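Ribulose bisphosphate carboxylase (Hyperthermus butylicus DSM 5456, PDB 6HUN) probably catalyses the magnesium-dependent addition of carbon dioxide and water to ribulose 1,5-bisphosphate, giving two molecules of 3-phosphoglycerate, as part of an archaeal AMP degradation pathway. Local coordinates at residues A[175-180]-A[407-412]; A[185-190]-A[202-207]; A[415-420]-A[442-447]; A[193-198]-A[225-230]. All blocks are in the same frame, centred on the assembly; numbering follows the deposited sequence.

Following the chain from the N terminus, interaction 1 opens first, at the loop after strand 171-174, and does not close until helix 405-409, after the eighth strand, so its loop spans nearly the whole TIM barrel. Nested inside it are interaction 2, which joins helix 184-196 to the end of strand 201-203, and interaction 4, which joins the same helix to helix 216-234. These two cross: 193-198 lies within the loop closed by interaction 2, and 225-230 beyond it. Interaction 3 comes afterwards in series, pairing helices 415-431 and 443-452. It still touches interaction 4, where Glu416 packs on Ile196, and interaction 1 through His411.

Interaction 1: A[175-180]-A[407-412]; sequences VPKPKL and GVLGHP
At the seam of the TIM barrel, where the first strand meets the eighth, the active-site loop after strand 171-174 packs against Leu409 from the last turn of helix 405-409. A single methyl makes the closest approach to each loop residue touched. Leu409 CD1 lies 3.4 Å from Val175 O and 3.6 Å from Lys177 N, which sets it against the loop backbone, and it is 4.0 Å from Pro176 C. No hydrogen bond crosses between the segments, so this is van der Waals packing. With CG anti to its carbonyl carbon (chi1 -44°), Leu409 directs this branch at the loop.

Loops at the C-terminal ends of barrel strands carry the active site of this fold, and Lys177 is the predicted proton acceptor. Its aliphatic stem passes the leucine methyl, with Lys177 CG 3.7 Å and Lys177 CB 3.9 Å from Leu409 CD1. Bends at chi3 (74°) and chi4 (81°) then carry the ammonium end away from the leucine. Further along the loop, past the cis peptide before Pro178, Lys179 is predicted to bind substrate; its NZ forms salt bridges with Asp205 and Glu206 of the same chain and with Glu65 of the second subunit. The other leucine methyl, CD2, packs on Ile194 of helix 184-196.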
loop_
_atom_site.group_PDB
_atom_site.type_symbol
_atom_site.label_atom_id
_atom_site.label_comp_id
_atom_site.label_asym_id
_atom_site.label_seq_id
_atom_site.Cartn_x
_atom_site.Cartn_y
_atom_site.Cartn_z
ATOM N N VAL A 175 -20.204 -1.154 -14.206
ATOM C CA VAL A 175 -19.793 0.230 -13.945
ATOM C C VAL A 175 -20.294 1.158 -15.055
ATOM O O VAL A 175 -20.069 0.894 -16.249
ATOM C CB VAL A 175 -18.268 0.331 -13.825
ATOM C CG1 VAL A 175 -17.825 1.777 -13.484
ATOM C CG2 VAL A 175 -17.756 -0.676 -12.821
ATOM N N PRO A 176 -20.974 2.251 -14.706
ATOM C CA PRO A 176 -21.394 3.236 -15.709
ATOM C C PRO A 176 -20.251 3.717 -16.590
ATOM O O PRO A 176 -19.076 3.684 -16.229
ATOM C CB PRO A 176 -21.944 4.388 -14.860
ATOM C CG PRO A 176 -22.403 3.736 -13.599
ATOM C CD PRO A 176 -21.481 2.570 -13.360
ATOM N N LYS A 177 -20.620 4.164 -17.777
ATOM C CA LYS A 177 -19.702 4.848 -18.644
ATOM C C LYS A 177 -20.315 6.196 -18.988
ATOM O O LYS A 177 -21.503 6.255 -19.334
ATOM C CB LYS A 177 -19.415 4.051 -19.923
ATOM C CG LYS A 177 -18.643 2.760 -19.696
ATOM C CD LYS A 177 -18.494 1.959 -21.010
ATOM C CE LYS A 177 -17.455 2.573 -21.986
ATOM N NZ LYS A 177 -16.050 2.203 -21.630
ATOM N N PRO A 178 -19.561 7.305 -18.874
ATOM C CA PRO A 178 -18.172 7.333 -18.380
ATOM C C PRO A 178 -18.119 7.102 -16.881
ATOM O O PRO A 178 -19.163 7.240 -16.227
ATOM C CB PRO A 178 -17.713 8.744 -18.731
ATOM C CG PRO A 178 -19.014 9.554 -18.704
ATOM C CD PRO A 178 -20.052 8.646 -19.250
ATOM N N LYS A 179 -16.943 6.776 -16.334
ATOM C CA LYS A 179 -16.878 6.432 -14.920
ATOM C C LYS A 179 -17.063 7.654 -14.031
ATOM O O LYS A 179 -17.471 7.503 -12.875
ATOM C CB LYS A 179 -15.560 5.714 -14.589
ATOM C CG LYS A 179 -14.338 6.256 -15.344
ATOM C CD LYS A 179 -13.124 5.337 -15.313
ATOM C CE LYS A 179 -11.995 5.912 -14.446
ATOM N NZ LYS A 179 -11.014 4.830 -14.098
ATOM N N LEU A 180 -16.803 8.861 -14.544
ATOM C CA LEU A 180 -17.079 10.079 -13.789
ATOM C C LEU A 180 -17.716 11.108 -14.705
ATOM O O LEU A 180 -17.561 11.060 -15.927
ATOM C CB LEU A 180 -15.816 10.678 -13.139
ATOM C CG LEU A 180 -15.171 9.989 -11.929
ATOM C CD1 LEU A 180 -14.015 10.843 -11.406
ATOM C CD2 LEU A 180 -16.136 9.684 -10.802
ATOM N N GLY A 407 -20.403 -4.609 -22.879
ATOM C CA GLY A 407 -21.472 -5.404 -23.462
ATOM C C GLY A 407 -22.856 -4.862 -23.178
ATOM O O GLY A 407 -23.781 -5.051 -23.980
ATOM N N VAL A 408 -23.019 -4.157 -22.061
ATOM C CA VAL A 408 -24.335 -3.710 -21.615
ATOM C C VAL A 408 -24.654 -2.317 -22.130
ATOM O O VAL A 408 -25.674 -2.104 -22.798
ATOM C CB VAL A 408 -24.410 -3.773 -20.072
ATOM C CG1 VAL A 408 -25.543 -2.879 -19.543
ATOM C CG2 VAL A 408 -24.609 -5.196 -19.614
ATOM N N LEU A 409 -23.785 -1.349 -21.837
ATOM C CA LEU A 409 -24.020 0.042 -22.202
ATOM C C LEU A 409 -23.847 0.300 -23.692
ATOM O O LEU A 409 -24.351 1.311 -24.193
ATOM C CB LEU A 409 -23.084 0.936 -21.372
ATOM C CG LEU A 409 -23.059 0.488 -19.929
ATOM C CD1 LEU A 409 -21.871 1.089 -19.153
ATOM C CD2 LEU A 409 -24.341 0.904 -19.292
ATOM N N GLY A 410 -23.181 -0.590 -24.419
ATOM C CA GLY A 410 -22.963 -0.420 -25.835
ATOM C C GLY A 410 -23.933 -1.154 -26.743
ATOM O O GLY A 410 -23.736 -1.144 -27.964
ATOM N N HIS A 411 -24.976 -1.784 -26.197
ATOM C CA HIS A 411 -25.906 -2.564 -27.027
ATOM C C HIS A 411 -26.688 -1.652 -27.974
ATOM O O HIS A 411 -27.174 -0.593 -27.567
ATOM C CB HIS A 411 -26.872 -3.358 -26.145
ATOM C CG HIS A 411 -27.613 -4.449 -26.865
ATOM N ND1 HIS A 411 -28.907 -4.293 -27.327
ATOM C CD2 HIS A 411 -27.255 -5.717 -27.181
ATOM C CE1 HIS A 411 -29.305 -5.411 -27.909
ATOM N NE2 HIS A 411 -28.322 -6.290 -27.840
ATOM N N PRO A 412 -26.847 -2.044 -29.241
ATOM C CA PRO A 412 -27.495 -1.153 -30.218
ATOM C C PRO A 412 -28.888 -0.686 -29.812
ATOM O O PRO A 412 -29.336 0.365 -30.276
ATOM C CB PRO A 412 -27.542 -2.008 -31.490
ATOM C CG PRO A 412 -26.415 -2.964 -31.343
ATOM C CD PRO A 412 -26.305 -3.262 -29.866
#

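Interaction 2: A[185-190]-A[202-207]; sequences EEYGRV and VKDDEN
A buried tyrosine-carboxylate hydrogen bond ties Tyr187 on helix 184-196 to Asp204, just past the end of strand 201-203, within a beta-alpha-beta crossover of the barrel. Tyr187 OH donates to Asp204 OD1 at 2.9 Å. The oxygen is met on its anti side, with the donor 18° out of the carboxylate plane. Ring and carboxylate are turned 52° from each other, and Tyr187 CE1 comes to 3.6 Å from Asp204 OD1, so the acid lies obliquely by the hydroxyl end of the ring. Tyr187 reaches inward because its CG stands anti to the backbone N (chi1 -155°), and Phe208 packs edge-to-face with its ring.

A water extends the link: it donates to Tyr187 OH at 3.2 Å and accepts from Asp205 N at 3.0 Å. Through this water the phenol is linked to the backbone at Asp205, which with Glu206 is predicted to bind the metal. Next to them is Lys203, whose side chain comes within about 3 Å of a bound calcium ion at the nearest atom and is hydrogen-bonded to Gln403. A phenylalanine in place of Tyr187 would probably leave Asp204 OD1 with one donor fewer and the bridging water without its acceptor on the helix.

Asp204 is well supplied with partners: Tyr240 OH also bonds to OD1, while Arg219 and the Asn243 backbone N grip OD2. With so many donors around a buried carboxylate, and one of them cationic, Asp204 is probably ionised and fixed in rotation.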
loop_
_atom_site.group_PDB
_atom_site.type_symbol
_atom_site.label_atom_id
_atom_site.label_comp_id
_atom_site.label_asym_id
_atom_site.label_seq_id
_atom_site.Cartn_x
_atom_site.Cartn_y
_atom_site.Cartn_z
ATOM N N GLU A 185 -28.462 13.183 -9.700
ATOM C CA GLU A 185 -29.670 12.927 -10.489
ATOM C C GLU A 185 -29.331 12.102 -11.727
ATOM O O GLU A 185 -29.954 11.060 -11.977
ATOM C CB GLU A 185 -30.361 14.254 -10.857
ATOM C CG GLU A 185 -29.449 15.253 -11.604
ATOM C CD GLU A 185 -28.832 16.385 -10.731
ATOM O OE1 GLU A 185 -28.992 17.573 -11.097
ATOM O OE2 GLU A 185 -28.182 16.087 -9.693
ATOM N N GLU A 186 -28.294 12.517 -12.471
ATOM C CA GLU A 186 -27.936 11.834 -13.710
ATOM C C GLU A 186 -27.460 10.412 -13.442
ATOM O O GLU A 186 -27.899 9.466 -14.104
ATOM C CB GLU A 186 -26.881 12.634 -14.483
ATOM C CG GLU A 186 -27.367 14.014 -14.954
ATOM C CD GLU A 186 -26.228 15.009 -15.243
ATOM O OE1 GLU A 186 -25.030 14.636 -15.095
ATOM O OE2 GLU A 186 -26.535 16.169 -15.623
ATOM N N TYR A 187 -26.568 10.235 -12.459
ATOM C CA TYR A 187 -26.124 8.887 -12.097
ATOM C C TYR A 187 -27.289 7.956 -11.744
ATOM O O TYR A 187 -27.246 6.756 -12.040
ATOM C CB TYR A 187 -25.168 8.976 -10.923
ATOM C CG TYR A 187 -24.208 7.825 -10.804
ATOM C CD1 TYR A 187 -24.262 6.967 -9.710
ATOM C CD2 TYR A 187 -23.227 7.608 -11.768
ATOM C CE1 TYR A 187 -23.353 5.926 -9.568
ATOM C CE2 TYR A 187 -22.304 6.567 -11.618
ATOM C CZ TYR A 187 -22.399 5.725 -10.520
ATOM O OH TYR A 187 -21.513 4.670 -10.338
ATOM N N GLY A 188 -28.321 8.483 -11.077
ATOM C CA GLY A 188 -29.436 7.640 -10.681
ATOM C C GLY A 188 -30.254 7.129 -11.861
ATOM O O GLY A 188 -30.707 5.981 -11.855
ATOM N N ARG A 189 -30.455 7.962 -12.886
ATOM C CA ARG A 189 -31.144 7.449 -14.075
ATOM C C ARG A 189 -30.292 6.405 -14.800
ATOM O O ARG A 189 -30.826 5.400 -15.277
ATOM C CB ARG A 189 -31.545 8.590 -15.024
ATOM C CG ARG A 189 -32.312 9.748 -14.363
ATOM C CD ARG A 189 -32.881 10.765 -15.384
ATOM N NE ARG A 189 -31.812 11.493 -16.068
ATOM C CZ ARG A 189 -31.543 12.788 -15.914
ATOM N NH1 ARG A 189 -32.263 13.521 -15.086
ATOM N NH2 ARG A 189 -30.520 13.343 -16.560
ATOM N N VAL A 190 -28.961 6.600 -14.869
ATOM C CA VAL A 190 -28.098 5.613 -15.527
ATOM C C VAL A 190 -28.208 4.257 -14.842
ATOM O O VAL A 190 -28.250 3.208 -15.507
ATOM C CB VAL A 190 -26.630 6.099 -15.567
ATOM C CG1 VAL A 190 -25.724 5.053 -16.222
ATOM C CG2 VAL A 190 -26.515 7.414 -16.327
ATOM N N VAL A 202 -24.966 -2.571 -9.541
ATOM C CA VAL A 202 -24.355 -1.407 -10.161
ATOM C C VAL A 202 -23.122 -1.065 -9.325
ATOM O O VAL A 202 -23.132 -1.213 -8.105
ATOM C CB VAL A 202 -25.355 -0.232 -10.271
ATOM C CG1 VAL A 202 -26.064 -0.028 -8.980
ATOM C CG2 VAL A 202 -24.646 1.053 -10.721
ATOM N N LYS A 203 -22.040 -0.730 -9.985
ATOM C CA LYS A 203 -20.754 -0.623 -9.291
ATOM C C LYS A 203 -20.141 0.732 -9.536
ATOM O O LYS A 203 -19.991 1.154 -10.685
ATOM C CB LYS A 203 -19.807 -1.720 -9.772
ATOM C CG LYS A 203 -18.425 -1.851 -9.097
ATOM C CD LYS A 203 -17.729 -2.991 -9.878
ATOM C CE LYS A 203 -16.347 -3.301 -9.356
ATOM N NZ LYS A 203 -15.227 -2.970 -10.312
ATOM N N ASP A 204 -19.701 1.385 -8.458
ATOM C CA ASP A 204 -18.956 2.610 -8.623
ATOM C C ASP A 204 -17.601 2.293 -9.221
ATOM O O ASP A 204 -17.030 1.228 -8.970
ATOM C CB ASP A 204 -18.706 3.269 -7.252
ATOM C CG ASP A 204 -19.861 4.074 -6.753
ATOM O OD1 ASP A 204 -20.892 4.319 -7.496
ATOM O OD2 ASP A 204 -19.732 4.452 -5.564
ATOM N N ASP A 205 -17.019 3.245 -9.927
ATOM C CA ASP A 205 -15.645 2.958 -10.313
ATOM C C ASP A 205 -14.698 3.271 -9.150
ATOM O O ASP A 205 -15.084 3.881 -8.149
ATOM C CB ASP A 205 -15.269 3.723 -11.576
ATOM C CG ASP A 205 -14.308 2.932 -12.472
ATOM O OD1 ASP A 205 -14.524 1.719 -12.699
ATOM O OD2 ASP A 205 -13.320 3.517 -12.942
ATOM N N GLU A 206 -13.432 2.805 -9.277
ATOM C CA GLU A 206 -12.478 2.855 -8.169
ATOM C C GLU A 206 -12.155 4.269 -7.714
ATOM O O GLU A 206 -11.755 4.462 -6.553
ATOM C CB GLU A 206 -11.185 2.114 -8.562
ATOM C CG GLU A 206 -10.303 2.865 -9.541
ATOM C CD GLU A 206 -10.832 2.864 -10.957
ATOM O OE1 GLU A 206 -10.379 3.736 -11.743
ATOM O OE2 GLU A 206 -11.700 2.006 -11.284
ATOM N N ASN A 207 -12.318 5.263 -8.553
ATOM C CA ASN A 207 -11.922 6.601 -8.129
ATOM C C ASN A 207 -13.128 7.448 -7.798
ATOM O O ASN A 207 -13.010 8.655 -7.594
ATOM C CB ASN A 207 -10.981 7.271 -9.163
ATOM C CG ASN A 207 -11.638 7.556 -10.476
ATOM O OD1 ASN A 207 -12.729 7.087 -10.732
ATOM N ND2 ASN A 207 -10.994 8.370 -11.313
HETATM O O HOH W 1 -18.625 5.095 -11.634
#

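Interaction 3: A[415-420]-A[442-447]; sequences PEAGAR and HRELAR
One oxygen, Glu444 OE2, takes both bonds of the salt bridge with Arg420, and NE comes to it from above the carboxylate plane. Arg420 NE donates to Glu444 OE2 at 2.8 Å with an N-H...O angle of 155°, and Arg420 NH2 adds a weak bond to the same oxygen at 3.1 Å. Glu444 OE2 sits at the guanidinium edge, close to its plane, yet the two flat groups are turned 75° apart, which excludes a coplanar two-oxygen pairing.

A bend in the glutamate at chi2 (85°) turns its carboxylate toward the guanidinium. The glutamate stem lies against Ala417, with Glu444 CB 3.5 Å from Ala417 O and Glu444 CG 3.9 Å from Ala417 CB. Glu444 OE1 receives Gln424 NE2 and lies 3.3 Å from Arg443 NH2, a pairing of charges alone. A leucine in place of Arg420 would probably leave Glu444 OE2 without its charged mate, with the carboxylate held through OE1 by Gln424 and by the looser pairing with Arg443.

Helix 415-431 thus meets helix 443-452 here, while its Pro415 and Glu416 touch Glu193 and Ile196 of helix 184-196.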
loop_
_atom_site.group_PDB
_atom_site.type_symbol
_atom_site.label_atom_id
_atom_site.label_comp_id
_atom_site.label_asym_id
_atom_site.label_seq_id
_atom_site.Cartn_x
_atom_site.Cartn_y
_atom_site.Cartn_z
ATOM N N PRO A 415 -29.240 0.188 -23.018
ATOM C CA PRO A 415 -28.659 -0.660 -21.961
ATOM C C PRO A 415 -29.626 -1.690 -21.401
ATOM O O PRO A 415 -29.205 -2.812 -21.091
ATOM C CB PRO A 415 -28.217 0.358 -20.897
ATOM C CG PRO A 415 -29.035 1.589 -21.181
ATOM C CD PRO A 415 -29.241 1.616 -22.661
ATOM N N GLU A 416 -30.908 -1.344 -21.265
ATOM C CA GLU A 416 -31.908 -2.319 -20.848
ATOM C C GLU A 416 -31.817 -3.585 -21.693
ATOM O O GLU A 416 -31.594 -4.685 -21.169
ATOM C CB GLU A 416 -33.298 -1.691 -20.930
ATOM C CG GLU A 416 -33.352 -0.272 -20.357
ATOM C CD GLU A 416 -33.031 0.818 -21.392
ATOM O OE1 GLU A 416 -33.631 1.916 -21.321
ATOM O OE2 GLU A 416 -32.168 0.583 -22.265
ATOM N N ALA A 417 -31.932 -3.432 -23.016
ATOM C CA ALA A 417 -31.728 -4.560 -23.922
ATOM C C ALA A 417 -30.331 -5.155 -23.773
ATOM O O ALA A 417 -30.160 -6.376 -23.844
ATOM C CB ALA A 417 -31.981 -4.123 -25.365
ATOM N N GLY A 418 -29.318 -4.311 -23.549
ATOM C CA GLY A 418 -27.972 -4.829 -23.322
ATOM C C GLY A 418 -27.868 -5.739 -22.109
ATOM O O GLY A 418 -27.226 -6.787 -22.165
ATOM N N ALA A 419 -28.475 -5.346 -20.989
ATOM C CA ALA A 419 -28.483 -6.240 -19.833
ATOM C C ALA A 419 -29.272 -7.516 -20.139
ATOM O O ALA A 419 -28.904 -8.612 -19.695
ATOM C CB ALA A 419 -29.054 -5.517 -18.623
ATOM N N ARG A 420 -30.338 -7.405 -20.933
ATOM C CA ARG A 420 -31.086 -8.615 -21.260
ATOM C C ARG A 420 -30.252 -9.552 -22.128
ATOM O O ARG A 420 -30.272 -10.776 -21.928
ATOM C CB ARG A 420 -32.410 -8.272 -21.943
ATOM C CG ARG A 420 -33.529 -9.134 -21.424
ATOM C CD ARG A 420 -34.825 -8.356 -21.400
ATOM N NE ARG A 420 -34.967 -7.550 -22.613
ATOM C CZ ARG A 420 -35.070 -6.224 -22.609
ATOM N NH1 ARG A 420 -35.079 -5.564 -21.450
ATOM N NH2 ARG A 420 -35.179 -5.565 -23.759
ATOM N N HIS A 442 -34.339 -15.168 -29.291
ATOM C CA HIS A 442 -33.955 -14.164 -28.290
ATOM C C HIS A 442 -33.333 -12.948 -28.972
ATOM O O HIS A 442 -32.133 -12.937 -29.263
ATOM C CB HIS A 442 -33.042 -14.778 -27.245
ATOM C CG HIS A 442 -33.787 -15.654 -26.295
ATOM N ND1 HIS A 442 -33.824 -17.028 -26.421
ATOM C CD2 HIS A 442 -34.619 -15.345 -25.273
ATOM C CE1 HIS A 442 -34.603 -17.529 -25.479
ATOM N NE2 HIS A 442 -35.098 -16.529 -24.770
ATOM N N ARG A 443 -34.163 -11.909 -29.152
ATOM C CA ARG A 443 -33.831 -10.741 -29.969
ATOM C C ARG A 443 -32.598 -10.005 -29.436
ATOM O O ARG A 443 -31.615 -9.807 -30.159
ATOM C CB ARG A 443 -35.016 -9.764 -30.006
ATOM C CG ARG A 443 -36.370 -10.189 -30.643
ATOM C CD ARG A 443 -37.145 -11.313 -29.926
ATOM N NE ARG A 443 -37.325 -10.979 -28.521
ATOM C CZ ARG A 443 -37.166 -11.848 -27.525
ATOM N NH1 ARG A 443 -36.932 -13.126 -27.802
ATOM N NH2 ARG A 443 -37.285 -11.463 -26.252
ATOM N N GLU A 444 -32.670 -9.538 -28.183
ATOM C CA GLU A 444 -31.604 -8.717 -27.601
ATOM C C GLU A 444 -30.235 -9.371 -27.782
ATOM O O GLU A 444 -29.282 -8.748 -28.269
ATOM C CB GLU A 444 -31.904 -8.459 -26.109
ATOM C CG GLU A 444 -33.254 -7.749 -25.828
ATOM C CD GLU A 444 -34.484 -8.696 -25.755
ATOM O OE1 GLU A 444 -34.410 -9.834 -26.253
ATOM O OE2 GLU A 444 -35.539 -8.289 -25.211
ATOM N N LEU A 445 -30.125 -10.641 -27.401
ATOM C CA LEU A 445 -28.900 -11.396 -27.630
ATOM C C LEU A 445 -28.538 -11.468 -29.107
ATOM O O LEU A 445 -27.348 -11.450 -29.467
ATOM C CB LEU A 445 -29.065 -12.811 -27.087
ATOM C CG LEU A 445 -27.917 -13.749 -27.474
ATOM C CD1 LEU A 445 -26.583 -13.249 -26.886
ATOM C CD2 LEU A 445 -28.160 -15.211 -27.160
ATOM N N ALA A 446 -29.547 -11.618 -29.981
ATOM C CA ALA A 446 -29.255 -11.808 -31.392
ATOM C C ALA A 446 -28.338 -10.699 -31.880
ATOM O O ALA A 446 -27.301 -10.962 -32.504
ATOM C CB ALA A 446 -30.558 -11.876 -32.206
ATOM N N ARG A 447 -28.648 -9.456 -31.503
ATOM C CA ARG A 447 -27.854 -8.345 -32.004
ATOM C C ARG A 447 -26.512 -8.220 -31.292
ATOM O O ARG A 447 -25.558 -7.677 -31.865
ATOM C CB ARG A 447 -28.648 -7.045 -31.910
ATOM C CG ARG A 447 -29.459 -6.803 -33.181
ATOM C CD ARG A 447 -30.874 -6.324 -32.935
ATOM N NE ARG A 447 -30.900 -4.943 -32.452
ATOM C CZ ARG A 447 -30.413 -3.885 -33.106
ATOM N NH1 ARG A 447 -29.838 -4.012 -34.299
ATOM N NH2 ARG A 447 -30.506 -2.679 -32.560
#

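Interaction 4: A[193-198]-A[225-230]; sequences EILIGG and KAIDRA
Apolar packing does the work between Leu195 and Ile196, at the end of helix 184-196, and Ile227 and Ala230 on helix 216-234. The helices come close: Ile196 CA and Ala230 CA are 5.0 Å apart, a spacing that the small alanine permits. Leu195 CB lies 3.6 Å from Ala230 CB, stem against methyl. Farther out, Leu195 CD1 presses on Ile227 CG1 at 3.4 Å, tighter than usual for two carbons, the two side chains crossing at a slant. Ile196 comes in over the alanine backbone, its CD1 3.9 Å from Ala230 CA. Its CG1 branch runs anti to the backbone N (chi1 -153°), and chi2 of 72° swings CD1 across to the other helix.

Helix 184-196 ends beside this packing in a Schellman motif, where Gly198 N bonds to Leu195 O at 2.9 Å. The positive phi of Gly198 (130°) suits a glycine, since a CB there would jam against the preceding carbonyl oxygen.

Among the polar contacts, Lys238 NZ hydrogen-bonds to Leu195 O, and Arg229 makes a cation-pi contact with Tyr192.

The two helices follow neighbouring barrel strands, 171-174 and 201-203, so this packing joins adjacent members of the outer helical layer, while Gly198 O accepts a hydrogen bond from Arg423 NH1 on helix 415-431, which follows the eighth strand.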
loop_
_atom_site.group_PDB
_atom_site.type_symbol
_atom_site.label_atom_id
_atom_site.label_comp_id
_atom_site.label_asym_id
_atom_site.label_seq_id
_atom_site.Cartn_x
_atom_site.Cartn_y
_atom_site.Cartn_z
ATOM N N GLU A 193 -31.510 2.153 -15.703
ATOM C CA GLU A 193 -31.538 1.399 -16.958
ATOM C C GLU A 193 -30.723 0.114 -16.855
ATOM O O GLU A 193 -31.133 -0.934 -17.382
ATOM C CB GLU A 193 -31.008 2.268 -18.093
ATOM C CG GLU A 193 -31.416 3.709 -17.960
ATOM C CD GLU A 193 -31.449 4.429 -19.286
ATOM O OE1 GLU A 193 -30.406 5.000 -19.672
ATOM O OE2 GLU A 193 -32.519 4.429 -19.933
ATOM N N ILE A 194 -29.568 0.186 -16.181
ATOM C CA ILE A 194 -28.711 -0.983 -15.970
ATOM C C ILE A 194 -29.482 -2.078 -15.227
ATOM O O ILE A 194 -29.613 -3.206 -15.711
ATOM C CB ILE A 194 -27.425 -0.561 -15.223
ATOM C CG1 ILE A 194 -26.488 0.215 -16.168
ATOM C CG2 ILE A 194 -26.665 -1.758 -14.620
ATOM C CD1 ILE A 194 -25.499 1.141 -15.470
ATOM N N LEU A 195 -30.023 -1.758 -14.042
ATOM C CA LEU A 195 -30.687 -2.791 -13.244
ATOM C C LEU A 195 -31.955 -3.304 -13.911
ATOM O O LEU A 195 -32.204 -4.520 -13.927
ATOM C CB LEU A 195 -31.025 -2.253 -11.872
ATOM C CG LEU A 195 -29.819 -1.675 -11.103
ATOM C CD1 LEU A 195 -30.326 -1.248 -9.769
ATOM C CD2 LEU A 195 -28.742 -2.714 -10.949
ATOM N N ILE A 196 -32.780 -2.389 -14.432
ATOM C CA ILE A 196 -34.080 -2.753 -15.010
ATOM C C ILE A 196 -33.968 -3.844 -16.076
ATOM O O ILE A 196 -34.893 -4.645 -16.251
ATOM C CB ILE A 196 -34.787 -1.494 -15.565
ATOM C CG1 ILE A 196 -36.291 -1.681 -15.536
ATOM C CG2 ILE A 196 -34.326 -1.159 -16.997
ATOM C CD1 ILE A 196 -36.858 -1.631 -14.145
ATOM N N GLY A 197 -32.857 -3.909 -16.794
ATOM C CA GLY A 197 -32.776 -4.955 -17.788
ATOM C C GLY A 197 -32.160 -6.268 -17.354
ATOM O O GLY A 197 -32.050 -7.171 -18.181
ATOM N N GLY A 198 -31.732 -6.426 -16.101
ATOM C CA GLY A 198 -31.204 -7.720 -15.692
ATOM C C GLY A 198 -29.845 -7.722 -14.988
ATOM O O GLY A 198 -29.383 -8.770 -14.528
ATOM N N LYS A 225 -32.996 4.813 -4.707
ATOM C CA LYS A 225 -34.322 4.990 -5.314
ATOM C C LYS A 225 -34.405 4.238 -6.640
ATOM O O LYS A 225 -35.441 3.628 -6.952
ATOM C CB LYS A 225 -34.593 6.489 -5.495
ATOM C CG LYS A 225 -35.988 6.915 -5.915
ATOM C CD LYS A 225 -36.018 8.417 -6.246
ATOM C CE LYS A 225 -34.880 9.192 -5.535
ATOM N NZ LYS A 225 -35.118 10.677 -5.593
ATOM N N ALA A 226 -33.322 4.244 -7.429
ATOM C CA ALA A 226 -33.297 3.482 -8.680
ATOM C C ALA A 226 -33.378 1.984 -8.426
ATOM O O ALA A 226 -34.054 1.268 -9.176
ATOM C CB ALA A 226 -32.047 3.780 -9.505
ATOM N N ILE A 227 -32.709 1.499 -7.377
ATOM C CA ILE A 227 -32.763 0.079 -7.020
ATOM C C ILE A 227 -34.188 -0.318 -6.634
ATOM O O ILE A 227 -34.700 -1.357 -7.080
ATOM C CB ILE A 227 -31.759 -0.212 -5.889
ATOM C CG1 ILE A 227 -30.359 -0.407 -6.498
ATOM C CG2 ILE A 227 -32.111 -1.416 -5.050
ATOM C CD1 ILE A 227 -29.255 -0.671 -5.438
ATOM N N ASP A 228 -34.831 0.495 -5.791
ATOM C CA ASP A 228 -36.188 0.186 -5.327
ATOM C C ASP A 228 -37.179 0.083 -6.494
ATOM O O ASP A 228 -38.075 -0.774 -6.489
ATOM C CB ASP A 228 -36.621 1.249 -4.301
ATOM C CG ASP A 228 -38.062 1.048 -3.798
ATOM O OD1 ASP A 228 -38.292 0.165 -2.935
ATOM O OD2 ASP A 228 -38.949 1.785 -4.280
ATOM N N ARG A 229 -37.065 0.965 -7.485
ATOM C CA ARG A 229 -37.908 0.834 -8.658
ATOM C C ARG A 229 -37.627 -0.479 -9.370
ATOM O O ARG A 229 -38.545 -1.281 -9.596
ATOM C CB ARG A 229 -37.698 2.023 -9.587
ATOM C CG ARG A 229 -38.044 3.337 -8.912
ATOM C CD ARG A 229 -38.986 4.172 -9.774
ATOM N NE ARG A 229 -38.272 4.757 -10.916
ATOM C CZ ARG A 229 -38.636 4.625 -12.195
ATOM N NH1 ARG A 229 -39.704 3.902 -12.522
ATOM N NH2 ARG A 229 -37.906 5.201 -13.152
ATOM N N ALA A 230 -36.342 -0.758 -9.648
ATOM C CA ALA A 230 -35.979 -1.951 -10.406
ATOM C C ALA A 230 -36.371 -3.237 -9.695
ATOM O O ALA A 230 -36.783 -4.195 -10.367
ATOM C CB ALA A 230 -34.474 -1.980 -10.715
#